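PDB 1NY1: peptidoglycan-N-acetylmuramic acid deacetylase PdaA from Bacillus subtilis, which deacetylates N-acetylmuramic acid residues in peptidoglycan glycan strands, a step towards the muramic delta-lactam of the spore cortex, and is required for germination. Local coordinates for residues Q24-S27 and L28-K31; Y183-M186 and I187-H191; T214-K217 and K218-Y221; T222-S225 and I226-M230. All coordinates share one frame; numbering follows the deposited sequence.

Four short-range contacts illustrate how a helix is held along its length, terminated at its C-end and capped at its start. Interaction 1 stands apart on helix 23-31, its centre about 21 Å or more from the other centres and away from the annotated sites. Interactions 2 and 3 have centres about 11 Å apart and touch: Y183 OH lies 2.6 Å from D215 OD2, a probable hydrogen bond. Interaction 4 continues the chain of interaction 3, with F223 packed against L216 and K217. Relative to the probable catalytic residues, the M186 side chain lies about 10 Å from that of H199, and the I226 side chain about 10 Å from that of D50.

Interaction 1. Residues Q24-S27 and L28-K31; sequences QLNS and LIEK
Four backbone hydrogen bonds tie Q24-S27 to L28-K31, each running from an amide to the carbonyl four residues earlier. L28 N reaches Q24 O, E30 N reaches N26 O, and K31 N closes on S27 O at 3.0 Å. Straightest of the four is I29 N to L25 O, 3.1 Å long with 175° at the hydrogen.

Aliphatic carbons press on the same carbonyls. I29 CG1 sits between the backbone N and the carbonyl carbon of its own residue (chi1 60°), a rotation that lays it back along the helix, 3.1 Å from N26 O and equally near L25 O. Its CG2 branch rests 3.4 Å from L25 O, while E30 CG approaches N26 O at 3.1 Å before the glutamate chain bends at chi2.

These i to i+3 and i to i+4 contacts belong to an alpha-helix, here helix 23-31 on the protein surface. Of the eight residues I29 is the buried one, packed against W8, A34, Y36 and F163; L25 and L28 meet I6 of strand 6-7.

Three polar side chains, N26, S27 and K31, bond outside the contact. N26 is gripped at both ends of its amide, OD1 by Y36 OH and ND2 by D20. S27 OG bonds to K23 O one turn back. K31, bent at chi3, forms a salt bridge with E148 at the start of helix 148-156.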
ATOM      1  N   GLN A  24     -16.334  -4.147 -14.754  1.00 28.91           N
ATOM      2  CA  GLN A  24     -15.379  -3.521 -15.662  1.00 30.62           C
ATOM      3  C   GLN A  24     -13.989  -3.405 -15.042  1.00 30.11           C
ATOM      4  O   GLN A  24     -12.989  -3.753 -15.674  1.00 29.77           O
ATOM      5  CB  GLN A  24     -15.868  -2.138 -16.095  1.00 33.27           C
ATOM      6  CG  GLN A  24     -16.887  -2.166 -17.230  1.00 37.59           C
ATOM      7  CD  GLN A  24     -17.205  -0.781 -17.764  1.00 39.24           C
ATOM      8  OE1 GLN A  24     -16.301  -0.014 -18.102  1.00 41.34           O
ATOM      9  NE2 GLN A  24     -18.491  -0.457 -17.853  1.00 39.77           N
ATOM     10  N   LEU A  25     -13.928  -2.912 -13.810  1.00 29.30           N
ATOM     11  CA  LEU A  25     -12.651  -2.768 -13.122  1.00 28.68           C
ATOM     12  C   LEU A  25     -12.068  -4.119 -12.733  1.00 28.07           C
ATOM     13  O   LEU A  25     -10.858  -4.326 -12.821  1.00 28.08           O
ATOM     14  CB  LEU A  25     -12.804  -1.893 -11.877  1.00 28.76           C
ATOM     15  CG  LEU A  25     -12.734  -0.388 -12.138  1.00 29.10           C
ATOM     16  CD1 LEU A  25     -12.982   0.376 -10.851  1.00 30.86           C
ATOM     17  CD2 LEU A  25     -11.367  -0.044 -12.712  1.00 30.43           C
ATOM     18  N   ASN A  26     -12.920  -5.040 -12.300  1.00 27.28           N
ATOM     19  CA  ASN A  26     -12.431  -6.357 -11.922  1.00 26.49           C
ATOM     20  C   ASN A  26     -11.791  -7.050 -13.116  1.00 26.30           C
ATOM     21  O   ASN A  26     -10.747  -7.685 -12.983  1.00 27.44           O
ATOM     22  CB  ASN A  26     -13.559  -7.221 -11.360  1.00 25.99           C
ATOM     23  CG  ASN A  26     -14.021  -6.755  -9.998  1.00 24.90           C
ATOM     24  OD1 ASN A  26     -13.253  -6.164  -9.237  1.00 23.79           O
ATOM     25  ND2 ASN A  26     -15.275  -7.034  -9.674  1.00 25.69           N
ATOM     26  N   SER A  27     -12.408  -6.918 -14.285  1.00 26.41           N
ATOM     27  CA  SER A  27     -11.878  -7.547 -15.493  1.00 26.07           C
ATOM     28  C   SER A  27     -10.546  -6.932 -15.913  1.00 25.10           C
ATOM     29  O   SER A  27      -9.614  -7.647 -16.275  1.00 24.58           O
ATOM     30  CB  SER A  27     -12.880  -7.424 -16.645  1.00 28.04           C
ATOM     31  OG  SER A  27     -14.039  -8.203 -16.399  1.00 31.63           O
ATOM     32  N   LEU A  28     -10.462  -5.607 -15.851  1.00 23.74           N
ATOM     33  CA  LEU A  28      -9.248  -4.905 -16.240  1.00 23.99           C
ATOM     34  C   LEU A  28      -8.052  -5.295 -15.385  1.00 25.13           C
ATOM     35  O   LEU A  28      -7.009  -5.692 -15.903  1.00 26.05           O
ATOM     36  CB  LEU A  28      -9.449  -3.393 -16.144  1.00 23.28           C
ATOM     37  CG  LEU A  28      -8.961  -2.561 -17.332  1.00 22.35           C
ATOM     38  CD1 LEU A  28      -8.749  -1.127 -16.875  1.00 22.02           C
ATOM     39  CD2 LEU A  28      -7.658  -3.131 -17.891  1.00 22.15           C
ATOM     40  N   ILE A  29      -8.202  -5.175 -14.071  1.00 26.43           N
ATOM     41  CA  ILE A  29      -7.111  -5.502 -13.163  1.00 27.48           C
ATOM     42  C   ILE A  29      -6.669  -6.959 -13.272  1.00 27.84           C
ATOM     43  O   ILE A  29      -5.474  -7.250 -13.265  1.00 27.54           O
ATOM     44  CB  ILE A  29      -7.493  -5.207 -11.698  1.00 28.49           C
ATOM     45  CG1 ILE A  29      -8.719  -6.026 -11.304  1.00 29.87           C
ATOM     46  CG2 ILE A  29      -7.763  -3.721 -11.527  1.00 27.94           C
ATOM     47  CD1 ILE A  29      -9.008  -5.999  -9.823  1.00 32.54           C
ATOM     48  N   GLU A  30      -7.630  -7.872 -13.377  1.00 27.39           N
ATOM     49  CA  GLU A  30      -7.310  -9.290 -13.485  1.00 27.71           C
ATOM     50  C   GLU A  30      -6.580  -9.612 -14.783  1.00 26.07           C
ATOM     51  O   GLU A  30      -5.761 -10.531 -14.833  1.00 23.95           O
ATOM     52  CB  GLU A  30      -8.584 -10.134 -13.376  1.00 31.11           C
ATOM     53  CG  GLU A  30      -9.199 -10.126 -11.981  1.00 36.25           C
ATOM     54  CD  GLU A  30      -8.249 -10.666 -10.923  1.00 39.04           C
ATOM     55  OE1 GLU A  30      -7.861 -11.853 -11.022  1.00 41.24           O
ATOM     56  OE2 GLU A  30      -7.888  -9.904  -9.996  1.00 40.41           O
ATOM     57  N   LYS A  31      -6.877  -8.859 -15.836  1.00 24.57           N
ATOM     58  CA  LYS A  31      -6.217  -9.081 -17.116  1.00 24.01           C
ATOM     59  C   LYS A  31      -4.731  -8.774 -16.973  1.00 24.79           C
ATOM     60  O   LYS A  31      -3.909  -9.239 -17.762  1.00 25.60           O
ATOM     61  CB  LYS A  31      -6.813  -8.175 -18.197  1.00 23.94           C
ATOM     62  CG  LYS A  31      -6.184  -8.378 -19.570  1.00 22.04           C
ATOM     63  CD  LYS A  31      -6.567  -7.284 -20.554  1.00 22.28           C
ATOM     64  CE  LYS A  31      -8.069  -7.193 -20.766  1.00 22.58           C
ATOM     65  NZ  LYS A  31      -8.392  -6.179 -21.817  1.00 26.17           N
TER

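Interaction 2. Residues Y183-M186 and I187-H191; sequences YDHM and IKQAH
The Y183 ring is met over one face by I187 CG1, a CH-pi contact one turn along the closing part of helix 179-188. The carbon stands 3.8 Å from the ring centroid, 19° off the normal and displaced toward the rim, so that CZ is its nearest ring atom at 3.6 Å. Y183 reaches this position because its CG is anti to the backbone N (chi1 169°), while I187 turns CG1 back along the helix and leaves CD1 near the CE2 and CZ side of the ring. The phenol OH bonds to D215 of helix 205-219, and I187 touches L216 of that helix, which makes the pair part of a helix-helix interface in the deacetylase domain.

A second pair, H185 and Q189, behaves differently. The two side chains run side by side in the same direction, yet imidazole and amide planes are 81° apart. Q189 NE2 approaches H185 CD2 obliquely, at 3.0 Å. The imidazole also meets F168 with nearly parallel planes and Y181 edge to face.

M186, modelled as selenomethionine, is buried against A208 and L198, its side chain about 7 Å from that of D170, which by similarity raises the pKa of the active-site histidine. The backbone bond from Q189 N to H185 O (2.9 Å) is the last of three i to i+4 bonds here. Beyond it, A190 CB lies 3.5 Å from M186 O, a carbonyl that accepts a hydrogen bond from Y196 OH.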
ATOM      1  N   TYR A 183      -8.907   5.109  14.150  1.00 10.89           N
ATOM      2  CA  TYR A 183      -9.231   3.829  14.758  1.00 11.36           C
ATOM      3  C   TYR A 183     -10.627   3.372  14.332  1.00 11.85           C
ATOM      4  O   TYR A 183     -10.802   2.247  13.868  1.00 11.36           O
ATOM      5  CB  TYR A 183      -9.145   3.940  16.281  1.00 13.60           C
ATOM      6  CG  TYR A 183      -9.713   2.751  17.015  1.00 16.52           C
ATOM      7  CD1 TYR A 183     -11.053   2.725  17.405  1.00 18.35           C
ATOM      8  CD2 TYR A 183      -8.921   1.638  17.296  1.00 18.01           C
ATOM      9  CE1 TYR A 183     -11.591   1.621  18.058  1.00 18.75           C
ATOM     10  CE2 TYR A 183      -9.453   0.525  17.946  1.00 18.14           C
ATOM     11  CZ  TYR A 183     -10.783   0.524  18.324  1.00 19.28           C
ATOM     12  OH  TYR A 183     -11.311  -0.573  18.969  1.00 17.11           O
ATOM     13  N   ASP A 184     -11.615   4.246  14.478  1.00 12.57           N
ATOM     14  CA  ASP A 184     -12.981   3.892  14.106  1.00 12.20           C
ATOM     15  C   ASP A 184     -13.102   3.429  12.661  1.00 12.51           C
ATOM     16  O   ASP A 184     -13.876   2.517  12.363  1.00 12.33           O
ATOM     17  CB  ASP A 184     -13.934   5.061  14.362  1.00 14.07           C
ATOM     18  CG  ASP A 184     -14.241   5.247  15.834  1.00 15.94           C
ATOM     19  OD1 ASP A 184     -13.996   4.296  16.612  1.00 15.57           O
ATOM     20  OD2 ASP A 184     -14.744   6.331  16.214  1.00 16.69           O
ATOM     21  N   HIS A 185     -12.352   4.055  11.758  1.00 11.18           N
ATOM     22  CA  HIS A 185     -12.399   3.649  10.359  1.00 11.64           C
ATOM     23  C   HIS A 185     -11.783   2.280  10.116  1.00 11.74           C
ATOM     24  O   HIS A 185     -12.320   1.489   9.349  1.00 10.94           O
ATOM     25  CB  HIS A 185     -11.710   4.691   9.467  1.00 11.22           C
ATOM     26  CG  HIS A 185     -12.651   5.712   8.911  1.00 12.33           C
ATOM     27  ND1 HIS A 185     -12.544   7.057   9.191  1.00 14.82           N
ATOM     28  CD2 HIS A 185     -13.733   5.580   8.109  1.00 10.63           C
ATOM     29  CE1 HIS A 185     -13.522   7.708   8.587  1.00 11.69           C
ATOM     30  NE2 HIS A 185     -14.257   6.834   7.925  1.00 16.32           N
HETATM   31  N   MSE A 186     -10.662   1.999  10.770  1.00 12.67           N
HETATM   32  CA  MSE A 186      -9.997   0.717  10.593  1.00 12.20           C
HETATM   33  C   MSE A 186     -10.815  -0.441  11.142  1.00 14.49           C
HETATM   34  O   MSE A 186     -10.735  -1.557  10.633  1.00 14.38           O
HETATM   35  CB  MSE A 186      -8.623   0.745  11.245  1.00 14.16           C
HETATM   36  CG  MSE A 186      -7.647   1.650  10.514  1.00 11.70           C
HETATM   37 SE   MSE A 186      -5.843   1.509  11.172  1.00 12.08          SE
HETATM   38  CE  MSE A 186      -5.878   2.862  12.535  1.00 12.31           C
ATOM     39  N   ILE A 187     -11.618  -0.165  12.163  1.00 13.01           N
ATOM     40  CA  ILE A 187     -12.459  -1.188  12.758  1.00 14.02           C
ATOM     41  C   ILE A 187     -13.733  -1.366  11.932  1.00 13.70           C
ATOM     42  O   ILE A 187     -14.109  -2.486  11.585  1.00 13.87           O
ATOM     43  CB  ILE A 187     -12.843  -0.815  14.208  1.00 14.90           C
ATOM     44  CG1 ILE A 187     -11.584  -0.754  15.086  1.00 14.84           C
ATOM     45  CG2 ILE A 187     -13.876  -1.806  14.747  1.00 16.06           C
ATOM     46  CD1 ILE A 187     -10.813  -2.066  15.205  1.00 16.86           C
ATOM     47  N   LYS A 188     -14.385  -0.256  11.601  1.00 13.25           N
ATOM     48  CA  LYS A 188     -15.628  -0.305  10.839  1.00 13.78           C
ATOM     49  C   LYS A 188     -15.482  -0.842   9.420  1.00 12.50           C
ATOM     50  O   LYS A 188     -16.337  -1.595   8.954  1.00 12.38           O
ATOM     51  CB  LYS A 188     -16.278   1.083  10.802  1.00 16.53           C
ATOM     52  CG  LYS A 188     -17.621   1.128  10.069  1.00 22.57           C
ATOM     53  CD  LYS A 188     -18.496   2.281  10.557  1.00 26.93           C
ATOM     54  CE  LYS A 188     -17.826   3.630  10.349  1.00 29.62           C
ATOM     55  NZ  LYS A 188     -18.542   4.737  11.050  1.00 30.68           N
ATOM     56  N   GLN A 189     -14.406  -0.471   8.731  1.00  9.53           N
ATOM     57  CA  GLN A 189     -14.214  -0.932   7.359  1.00 10.15           C
ATOM     58  C   GLN A 189     -13.574  -2.304   7.230  1.00  9.93           C
ATOM     59  O   GLN A 189     -13.454  -2.827   6.128  1.00  7.58           O
ATOM     60  CB  GLN A 189     -13.393   0.096   6.568  1.00  7.58           C
ATOM     61  CG  GLN A 189     -14.124   1.419   6.388  1.00  9.59           C
ATOM     62  CD  GLN A 189     -13.402   2.380   5.464  1.00 14.14           C
ATOM     63  OE1 GLN A 189     -13.014   2.017   4.355  1.00 16.11           O
ATOM     64  NE2 GLN A 189     -13.244   3.621   5.906  1.00 13.63           N
ATOM     65  N   ALA A 190     -13.170  -2.891   8.352  1.00  9.36           N
ATOM     66  CA  ALA A 190     -12.526  -4.199   8.321  1.00 10.70           C
ATOM     67  C   ALA A 190     -13.360  -5.270   7.639  1.00 12.71           C
ATOM     68  O   ALA A 190     -14.580  -5.323   7.787  1.00 11.69           O
ATOM     69  CB  ALA A 190     -12.173  -4.643   9.734  1.00 11.16           C
ATOM     70  N   HIS A 191     -12.685  -6.115   6.869  1.00 13.56           N
ATOM     71  CA  HIS A 191     -13.344  -7.209   6.190  1.00 12.02           C
ATOM     72  C   HIS A 191     -12.334  -8.269   5.781  1.00 12.59           C
ATOM     73  O   HIS A 191     -11.127  -8.010   5.698  1.00 11.89           O
ATOM     74  CB  HIS A 191     -14.127  -6.714   4.966  1.00 11.89           C
ATOM     75  CG  HIS A 191     -13.336  -5.851   4.029  1.00 11.08           C
ATOM     76  ND1 HIS A 191     -12.578  -6.360   2.997  1.00 13.00           N
ATOM     77  CD2 HIS A 191     -13.210  -4.505   3.958  1.00  9.83           C
ATOM     78  CE1 HIS A 191     -12.022  -5.365   2.327  1.00 10.84           C
ATOM     79  NE2 HIS A 191     -12.390  -4.228   2.890  1.00 13.11           N
TER

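Interaction 3. Residues T214-K217 and K218-Y221; sequences TDLK and KQGY
L216 and Y221 form the tightly packed side of this helix end, with CD2 of the leucine 3.7 Å from CD2 of the tyrosine ring. The ring also turns an edge to the backbone: L216 O lies near its plane, 3.6 Å from Y221 CD2, while Y221 CB comes within 3.2 Å of the same oxygen. Both side chains are buried against I45 of strand 44-51 and against A190, and Y221 makes a cation-pi contact with K43.

The backbone beneath them is a Schellman motif, which ends helix 205-219 and leads directly into strand 222-224. Y221 N bonds at 3.1 Å to L216 O, the carbonyl five residues earlier, and G220 N bonds to K217 O at 2.9 Å, meeting that carbonyl from above its plane. A weak bond joins G220 N to L216 O as well. G220 has phi 113°, a positive value that glycine adopts readily. Past the turn, K217 CA faces Y221 O in an almost straight CA-H...O contact of 3.6 Å.

The solvent side is looser. The extended K218 keeps its NZ 6.3 Å from D215 OD1, not in contact. The D215 carboxylate is engaged instead by helix 179-188, and K217 directs NZ to H68 O. Q219 lays its side-chain carbons over D215 O, CG at 3.4 Å.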
ATOM      1  N   THR A 214      -4.572  -4.518  17.881  1.00 15.09           N
ATOM      2  CA  THR A 214      -4.923  -5.215  19.107  1.00 15.85           C
ATOM      3  C   THR A 214      -6.371  -5.704  19.050  1.00 17.27           C
ATOM      4  O   THR A 214      -6.632  -6.897  19.203  1.00 16.71           O
ATOM      5  CB  THR A 214      -4.740  -4.311  20.343  1.00 17.17           C
ATOM      6  OG1 THR A 214      -3.379  -3.874  20.417  1.00 17.40           O
ATOM      7  CG2 THR A 214      -5.082  -5.075  21.618  1.00 17.02           C
ATOM      8  N   ASP A 215      -7.311  -4.795  18.807  1.00 17.32           N
ATOM      9  CA  ASP A 215      -8.723  -5.172  18.757  1.00 19.41           C
ATOM     10  C   ASP A 215      -9.113  -6.068  17.584  1.00 19.12           C
ATOM     11  O   ASP A 215      -9.993  -6.924  17.722  1.00 18.51           O
ATOM     12  CB  ASP A 215      -9.610  -3.926  18.776  1.00 22.13           C
ATOM     13  CG  ASP A 215      -9.525  -3.178  20.091  1.00 28.23           C
ATOM     14  OD1 ASP A 215      -9.602  -3.833  21.159  1.00 30.68           O
ATOM     15  OD2 ASP A 215      -9.386  -1.936  20.064  1.00 30.59           O
ATOM     16  N   LEU A 216      -8.480  -5.879  16.429  1.00 16.64           N
ATOM     17  CA  LEU A 216      -8.793  -6.713  15.273  1.00 16.62           C
ATOM     18  C   LEU A 216      -8.307  -8.139  15.524  1.00 15.59           C
ATOM     19  O   LEU A 216      -8.969  -9.106  15.142  1.00 15.18           O
ATOM     20  CB  LEU A 216      -8.164  -6.124  14.001  1.00 16.62           C
ATOM     21  CG  LEU A 216      -8.940  -4.927  13.437  1.00 16.85           C
ATOM     22  CD1 LEU A 216      -8.126  -4.213  12.367  1.00 18.03           C
ATOM     23  CD2 LEU A 216     -10.261  -5.414  12.861  1.00 17.80           C
ATOM     24  N   LYS A 217      -7.155  -8.274  16.176  1.00 14.51           N
ATOM     25  CA  LYS A 217      -6.630  -9.599  16.482  1.00 15.99           C
ATOM     26  C   LYS A 217      -7.592 -10.307  17.435  1.00 17.67           C
ATOM     27  O   LYS A 217      -7.894 -11.489  17.259  1.00 17.05           O
ATOM     28  CB  LYS A 217      -5.251  -9.511  17.138  1.00 14.85           C
ATOM     29  CG  LYS A 217      -4.094  -9.367  16.157  1.00 14.10           C
ATOM     30  CD  LYS A 217      -2.771  -9.514  16.877  1.00 15.65           C
ATOM     31  CE  LYS A 217      -1.602  -9.507  15.916  1.00 18.12           C
ATOM     32  NZ  LYS A 217      -0.297  -9.705  16.621  1.00 17.21           N
ATOM     33  N   LYS A 218      -8.068  -9.580  18.444  1.00 16.81           N
ATOM     34  CA  LYS A 218      -8.995 -10.160  19.409  1.00 17.84           C
ATOM     35  C   LYS A 218     -10.255 -10.673  18.710  1.00 18.16           C
ATOM     36  O   LYS A 218     -10.821 -11.694  19.109  1.00 18.37           O
ATOM     37  CB  LYS A 218      -9.368  -9.131  20.483  1.00 19.45           C
ATOM     38  CG  LYS A 218     -10.275  -9.704  21.565  1.00 21.71           C
ATOM     39  CD  LYS A 218     -10.554  -8.708  22.683  1.00 22.56           C
ATOM     40  CE  LYS A 218     -11.422  -9.345  23.766  1.00 22.97           C
ATOM     41  NZ  LYS A 218     -11.709  -8.404  24.882  1.00 19.81           N
ATOM     42  N   GLN A 219     -10.692  -9.967  17.670  1.00 16.88           N
ATOM     43  CA  GLN A 219     -11.876 -10.365  16.910  1.00 18.48           C
ATOM     44  C   GLN A 219     -11.639 -11.649  16.125  1.00 19.07           C
ATOM     45  O   GLN A 219     -12.587 -12.291  15.675  1.00 20.58           O
ATOM     46  CB  GLN A 219     -12.285  -9.272  15.923  1.00 20.04           C
ATOM     47  CG  GLN A 219     -12.924  -8.053  16.543  1.00 21.65           C
ATOM     48  CD  GLN A 219     -13.350  -7.046  15.490  1.00 25.23           C
ATOM     49  OE1 GLN A 219     -13.974  -7.407  14.489  1.00 24.25           O
ATOM     50  NE2 GLN A 219     -13.021  -5.777  15.713  1.00 24.87           N
ATOM     51  N   GLY A 220     -10.374 -12.009  15.939  1.00 18.73           N
ATOM     52  CA  GLY A 220     -10.068 -13.222  15.203  1.00 17.78           C
ATOM     53  C   GLY A 220      -9.384 -12.990  13.870  1.00 19.18           C
ATOM     54  O   GLY A 220      -9.278 -13.910  13.057  1.00 19.50           O
ATOM     55  N   TYR A 221      -8.926 -11.762  13.635  1.00 18.48           N
ATOM     56  CA  TYR A 221      -8.231 -11.419  12.395  1.00 17.56           C
ATOM     57  C   TYR A 221      -6.746 -11.721  12.505  1.00 18.15           C
ATOM     58  O   TYR A 221      -6.150 -11.604  13.580  1.00 18.06           O
ATOM     59  CB  TYR A 221      -8.383  -9.925  12.070  1.00 16.48           C
ATOM     60  CG  TYR A 221      -9.644  -9.557  11.325  1.00 17.50           C
ATOM     61  CD1 TYR A 221      -9.750  -9.754   9.951  1.00 16.83           C
ATOM     62  CD2 TYR A 221     -10.737  -9.013  11.999  1.00 17.49           C
ATOM     63  CE1 TYR A 221     -10.917  -9.419   9.264  1.00 18.20           C
ATOM     64  CE2 TYR A 221     -11.908  -8.675  11.322  1.00 18.12           C
ATOM     65  CZ  TYR A 221     -11.990  -8.882   9.956  1.00 18.19           C
ATOM     66  OH  TYR A 221     -13.153  -8.570   9.290  1.00 20.33           O
TER

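Interaction 4. Residues T222-S225 and I226-M230; sequences TFKS and IDDLM
With chi1 at 72°, S225 holds OG between its own backbone N and carbonyl carbon, from where the oxygen faces the first turn of the following helix. D228 answers with CG anti to its carbonyl carbon (chi1 -61°), which swings the carboxylate back over S225. Two reciprocal bonds result. D228 N donates to S225 OG at 3.0 Å, and S225 N donates to D228 OD2 at 2.9 Å. The second is almost straight, 175° at the hydrogen, although the donor stands above the carboxylate plane. Each residue thus supplies a side-chain acceptor to the other's amide.

L229 N adds the first ordinary helical bond, 2.9 Å to S225 O. A water lies 2.6 Å from S225 OG and gives a weak, longer hydrogen bond to D228 OD1. K224 CB lies 3.7 Å from D228 OD2, and the extended chain then leads away to salt bridges with E42 and E232. D227 sends OD1 to Y138 and N136.

Buried I226 and L229 place the new helix against T48 and Y46 of strand 44-51, while T222 and K224 bond to that strand through their backbones. The serine-aspartate pair is a capping box, with S225 at the N-cap of helix 226-234, at the junction where strand 222-224 of the deacetylase's parallel sheet passes into that helix.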
ATOM      1  N   THR A 222      -6.163 -12.109  11.377  1.00 16.34           N
ATOM      2  CA  THR A 222      -4.737 -12.400  11.276  1.00 18.09           C
ATOM      3  C   THR A 222      -4.194 -11.418  10.238  1.00 16.56           C
ATOM      4  O   THR A 222      -4.844 -11.171   9.223  1.00 16.22           O
ATOM      5  CB  THR A 222      -4.482 -13.845  10.781  1.00 20.36           C
ATOM      6  OG1 THR A 222      -4.836 -14.774  11.813  1.00 24.30           O
ATOM      7  CG2 THR A 222      -3.014 -14.041  10.411  1.00 20.86           C
ATOM      8  N   PHE A 223      -3.018 -10.857  10.501  1.00 14.68           N
ATOM      9  CA  PHE A 223      -2.390  -9.905   9.586  1.00 15.97           C
ATOM     10  C   PHE A 223      -1.276 -10.569   8.789  1.00 15.98           C
ATOM     11  O   PHE A 223      -0.349 -11.138   9.365  1.00 17.78           O
ATOM     12  CB  PHE A 223      -1.816  -8.721  10.370  1.00 16.52           C
ATOM     13  CG  PHE A 223      -2.863  -7.840  10.980  1.00 17.04           C
ATOM     14  CD1 PHE A 223      -3.391  -6.768  10.263  1.00 15.90           C
ATOM     15  CD2 PHE A 223      -3.357  -8.106  12.254  1.00 15.53           C
ATOM     16  CE1 PHE A 223      -4.397  -5.973  10.809  1.00 15.69           C
ATOM     17  CE2 PHE A 223      -4.363  -7.319  12.808  1.00 16.90           C
ATOM     18  CZ  PHE A 223      -4.887  -6.248  12.084  1.00 16.18           C
ATOM     19  N   LYS A 224      -1.372 -10.502   7.467  1.00 14.45           N
ATOM     20  CA  LYS A 224      -0.358 -11.094   6.600  1.00 13.38           C
ATOM     21  C   LYS A 224       0.210 -10.022   5.674  1.00 12.63           C
ATOM     22  O   LYS A 224      -0.345  -8.932   5.567  1.00  9.83           O
ATOM     23  CB  LYS A 224      -0.963 -12.239   5.781  1.00 12.47           C
ATOM     24  CG  LYS A 224      -1.428 -13.421   6.626  1.00 16.07           C
ATOM     25  CD  LYS A 224      -1.952 -14.553   5.754  1.00 17.84           C
ATOM     26  CE  LYS A 224      -2.386 -15.754   6.592  1.00 19.21           C
ATOM     27  NZ  LYS A 224      -2.961 -16.837   5.748  1.00 18.05           N
ATOM     28  N   SER A 225       1.315 -10.337   5.007  1.00 11.63           N
ATOM     29  CA  SER A 225       1.958  -9.383   4.111  1.00 12.09           C
ATOM     30  C   SER A 225       1.541  -9.585   2.666  1.00  9.81           C
ATOM     31  O   SER A 225       0.900 -10.576   2.325  1.00 10.99           O
ATOM     32  CB  SER A 225       3.475  -9.532   4.205  1.00 11.52           C
ATOM     33  OG  SER A 225       3.871 -10.743   3.575  1.00 13.22           O
ATOM     34  N   ILE A 226       1.923  -8.638   1.813  1.00 10.57           N
ATOM     35  CA  ILE A 226       1.605  -8.730   0.400  1.00 10.24           C
ATOM     36  C   ILE A 226       2.331  -9.947  -0.176  1.00 10.57           C
ATOM     37  O   ILE A 226       1.795 -10.647  -1.038  1.00  9.56           O
ATOM     38  CB  ILE A 226       2.033  -7.447  -0.351  1.00 11.46           C
ATOM     39  CG1 ILE A 226       1.258  -6.239   0.200  1.00 13.70           C
ATOM     40  CG2 ILE A 226       1.823  -7.619  -1.855  1.00 11.50           C
ATOM     41  CD1 ILE A 226      -0.258  -6.335   0.070  1.00 12.71           C
ATOM     42  N   ASP A 227       3.548 -10.201   0.296  1.00 10.64           N
ATOM     43  CA  ASP A 227       4.286 -11.367  -0.179  1.00 13.47           C
ATOM     44  C   ASP A 227       3.522 -12.634   0.202  1.00 12.68           C
ATOM     45  O   ASP A 227       3.433 -13.566  -0.595  1.00 14.62           O
ATOM     46  CB  ASP A 227       5.704 -11.422   0.415  1.00 11.43           C
ATOM     47  CG  ASP A 227       6.724 -10.651  -0.412  1.00 13.69           C
ATOM     48  OD1 ASP A 227       6.459 -10.373  -1.599  1.00 12.62           O
ATOM     49  OD2 ASP A 227       7.809 -10.336   0.125  1.00 14.43           O
ATOM     50  N   ASP A 228       2.970 -12.673   1.416  1.00 12.75           N
ATOM     51  CA  ASP A 228       2.208 -13.848   1.839  1.00 12.76           C
ATOM     52  C   ASP A 228       0.999 -13.990   0.927  1.00 11.38           C
ATOM     53  O   ASP A 228       0.644 -15.091   0.504  1.00 12.26           O
ATOM     54  CB  ASP A 228       1.712 -13.722   3.286  1.00 13.11           C
ATOM     55  CG  ASP A 228       2.842 -13.581   4.294  1.00 14.94           C
ATOM     56  OD1 ASP A 228       3.934 -14.140   4.056  1.00 15.89           O
ATOM     57  OD2 ASP A 228       2.626 -12.927   5.334  1.00 14.57           O
ATOM     58  N   LEU A 229       0.357 -12.866   0.641  1.00 12.35           N
ATOM     59  CA  LEU A 229      -0.814 -12.855  -0.226  1.00 11.96           C
ATOM     60  C   LEU A 229      -0.458 -13.489  -1.565  1.00 13.05           C
ATOM     61  O   LEU A 229      -1.159 -14.378  -2.050  1.00 14.00           O
ATOM     62  CB  LEU A 229      -1.291 -11.413  -0.434  1.00 13.61           C
ATOM     63  CG  LEU A 229      -2.636 -11.171  -1.123  1.00 13.65           C
ATOM     64  CD1 LEU A 229      -3.098  -9.755  -0.811  1.00 13.13           C
ATOM     65  CD2 LEU A 229      -2.525 -11.383  -2.627  1.00 14.37           C
HETATM   66  N   MSE A 230       0.642 -13.034  -2.155  1.00 13.28           N
HETATM   67  CA  MSE A 230       1.084 -13.551  -3.445  1.00 15.01           C
HETATM   68  C   MSE A 230       1.399 -15.045  -3.377  1.00 15.92           C
HETATM   69  O   MSE A 230       0.950 -15.824  -4.220  1.00 13.61           O
HETATM   70  CB  MSE A 230       2.325 -12.793  -3.920  1.00 16.98           C
HETATM   71  CG  MSE A 230       2.067 -11.359  -4.348  1.00 19.10           C
HETATM   72 SE   MSE A 230       0.980 -11.258  -5.933  1.00 20.40          SE
HETATM   73  CE  MSE A 230       2.275 -11.872  -7.228  1.00 24.10           C
TER
HETATM   74  O   HOH W   1       6.226 -11.624   4.102  1.00 11.24           O